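Local coordinates for nitrosopumilus output domain-containing protein (Pyrococcus horikoshii, PDB 2P9X) that is of unknown function but binds zinc ions and forms an all-helical Nitrosopumilus output domain that assembles as a tetramer, at residues A29-T34 and I39-D44. Sequence-based numbering, arbitrary orientation.
Sequences AHLRAT and IELAYD
Leu31 of helix 23-35 carries this contact, and its two methyls meet two different residues. CD1 of Leu31 touches CD1 of Ile39 at 3.8 Å, the closest approach of the two side chains. The same CD1 lies 4.1 Å from the backbone N of Ile39. The other branch, CD2 of Leu31, comes within 4.3 Å of CD2 of Leu41. The two branches of Leu31 therefore reach Ile39 and Leu41, two residues apart in the chain. The side chains of Leu31 and Ile39 cross at about a right angle, and only their terminal CD1 methyls come into close contact. The CA-CB bond of Ile39 points away from segment 29-34. Its CG1 lies beside the backbone N and opposite the carbonyl carbon (chi1 -64°), and this branch brings CD1 back to Leu31.

All three touching residues are buried. Phe49 and Ala52 of helix 46-57 also pack on Leu31, while Ile12 of helix 3-19 and Leu27 pack on Ile39. Leu35 meets Leu41. The loose side is polar. Arg32 is exposed and Glu40 partly exposed, and NH1 of Arg32 stays 5.4 Å from OE2 of Glu40, too far for a salt bridge. Opposite charges at that range may still attract weakly.

Further along the helix, Thr34 OG1 bonds to His30 O at 2.8 Å, from the face of the carbonyl plane opposite to Thr34 N. This hydroxyl also sits over one face of the His30 ring, whose ND1 bonds to Tyr60 OH of the third subunit.

Ile39 also touches Glu28, a known zinc ligand, although no zinc is bound there in this chain. The contact itself is wholly apolar, which implies that burial of three aliphatic side chains, rather than directed polar bonds, joins helix 23-35 to segment 39-44.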
loop_
_atom_site.group_PDB
_atom_site.type_symbol
_atom_site.label_atom_id
_atom_site.label_comp_id
_atom_site.label_asym_id
_atom_site.label_seq_id
_atom_site.Cartn_x
_atom_site.Cartn_y
_atom_site.Cartn_z
ATOM N N ALA A 29 15.044 3.979 1.874
ATOM C CA ALA A 29 15.172 3.359 3.191
ATOM C C ALA A 29 14.827 1.878 3.074
ATOM O O ALA A 29 15.472 1.025 3.683
ATOM C CB ALA A 29 14.236 4.031 4.182
ATOM N N HIS A 30 13.788 1.582 2.300
ATOM C CA HIS A 30 13.349 0.209 2.084
ATOM C C HIS A 30 14.412 -0.620 1.367
ATOM O O HIS A 30 14.726 -1.728 1.786
ATOM C CB HIS A 30 12.061 0.212 1.266
ATOM C CG HIS A 30 11.573 -1.153 0.901
ATOM N ND1 HIS A 30 11.087 -2.045 1.832
ATOM C CD2 HIS A 30 11.471 -1.769 -0.300
ATOM C CE1 HIS A 30 10.702 -3.151 1.221
ATOM N NE2 HIS A 30 10.924 -3.010 -0.075
ATOM N N LEU A 31 14.975 -0.084 0.291
ATOM C CA LEU A 31 15.997 -0.827 -0.454
ATOM C C LEU A 31 17.267 -1.023 0.353
ATOM O O LEU A 31 17.929 -2.049 0.239
ATOM C CB LEU A 31 16.334 -0.111 -1.767
ATOM C CG LEU A 31 15.184 -0.010 -2.773
ATOM C CD1 LEU A 31 15.643 0.851 -3.947
ATOM C CD2 LEU A 31 14.766 -1.400 -3.250
ATOM N N ARG A 32 17.614 -0.026 1.158
ATOM C CA ARG A 32 18.814 -0.091 1.987
ATOM C C ARG A 32 18.663 -1.167 3.050
ATOM O O ARG A 32 19.549 -2.005 3.236
ATOM C CB ARG A 32 19.053 1.256 2.672
ATOM C CG ARG A 32 20.411 1.409 3.344
ATOM C CD ARG A 32 21.404 2.102 2.414
ATOM N NE ARG A 32 22.290 1.167 1.730
ATOM C CZ ARG A 32 22.959 1.446 0.615
ATOM N NH1 ARG A 32 22.844 2.635 0.041
ATOM N NH2 ARG A 32 23.763 0.539 0.087
ATOM N N ALA A 33 17.532 -1.145 3.745
ATOM C CA ALA A 33 17.275 -2.105 4.813
ATOM C C ALA A 33 17.052 -3.545 4.361
ATOM O O ALA A 33 17.452 -4.484 5.054
ATOM C CB ALA A 33 16.081 -1.632 5.650
ATOM N N THR A 34 16.438 -3.736 3.199
ATOM C CA THR A 34 16.148 -5.086 2.735
ATOM C C THR A 34 17.139 -5.705 1.760
ATOM O O THR A 34 17.254 -6.931 1.697
ATOM C CB THR A 34 14.736 -5.166 2.109
ATOM O OG1 THR A 34 14.702 -4.411 0.889
ATOM C CG2 THR A 34 13.697 -4.601 3.077
ATOM N N ILE A 39 18.755 3.011 -5.579
ATOM C CA ILE A 39 17.881 3.032 -6.752
ATOM C C ILE A 39 18.548 2.460 -7.997
ATOM O O ILE A 39 17.869 2.034 -8.938
ATOM C CB ILE A 39 17.386 4.480 -7.045
ATOM C CG1 ILE A 39 16.515 4.970 -5.886
ATOM C CG2 ILE A 39 16.559 4.523 -8.330
ATOM C CD1 ILE A 39 15.241 4.180 -5.715
ATOM N N GLU A 40 19.878 2.445 -7.999
ATOM C CA GLU A 40 20.622 1.916 -9.138
ATOM C C GLU A 40 20.311 0.433 -9.350
ATOM O O GLU A 40 20.663 -0.151 -10.376
ATOM C CB GLU A 40 22.126 2.115 -8.926
ATOM C CG GLU A 40 22.656 1.592 -7.598
ATOM C CD GLU A 40 22.499 2.578 -6.440
ATOM O OE1 GLU A 40 21.773 3.584 -6.586
ATOM O OE2 GLU A 40 23.118 2.337 -5.382
ATOM N N LEU A 41 19.656 -0.182 -8.369
ATOM C CA LEU A 41 19.280 -1.589 -8.464
ATOM C C LEU A 41 18.329 -1.799 -9.639
ATOM O O LEU A 41 18.252 -2.894 -10.197
ATOM C CB LEU A 41 18.583 -2.041 -7.175
ATOM C CG LEU A 41 18.116 -3.499 -7.136
ATOM C CD1 LEU A 41 19.325 -4.428 -7.182
ATOM C CD2 LEU A 41 17.312 -3.745 -5.863
ATOM N N ALA A 42 17.588 -0.751 -10.001
ATOM C CA ALA A 42 16.641 -0.839 -11.109
ATOM C C ALA A 42 17.368 -1.245 -12.385
ATOM O O ALA A 42 16.841 -2.006 -13.193
ATOM C CB ALA A 42 15.930 0.493 -11.304
ATOM N N TYR A 43 18.584 -0.741 -12.554
ATOM C CA TYR A 43 19.388 -1.078 -13.724
ATOM C C TYR A 43 20.156 -2.379 -13.519
ATOM O O TYR A 43 20.188 -3.235 -14.407
ATOM C CB TYR A 43 20.378 0.052 -14.035
ATOM C CG TYR A 43 21.306 -0.253 -15.198
ATOM C CD1 TYR A 43 22.458 -1.018 -15.016
ATOM C CD2 TYR A 43 21.019 0.212 -16.477
ATOM C CE1 TYR A 43 23.306 -1.310 -16.085
ATOM C CE2 TYR A 43 21.859 -0.073 -17.553
ATOM C CZ TYR A 43 22.998 -0.832 -17.349
ATOM O OH TYR A 43 23.836 -1.110 -18.411
ATOM N N ASP A 44 20.774 -2.529 -12.351
ATOM C CA ASP A 44 21.565 -3.727 -12.061
ATOM C C ASP A 44 20.778 -5.029 -12.019
ATOM O O ASP A 44 21.276 -6.075 -12.447
ATOM C CB ASP A 44 22.320 -3.563 -10.739
ATOM C CG ASP A 44 23.254 -2.376 -10.747
ATOM O OD1 ASP A 44 23.702 -1.976 -11.845
ATOM O OD2 ASP A 44 23.553 -1.855 -9.652
#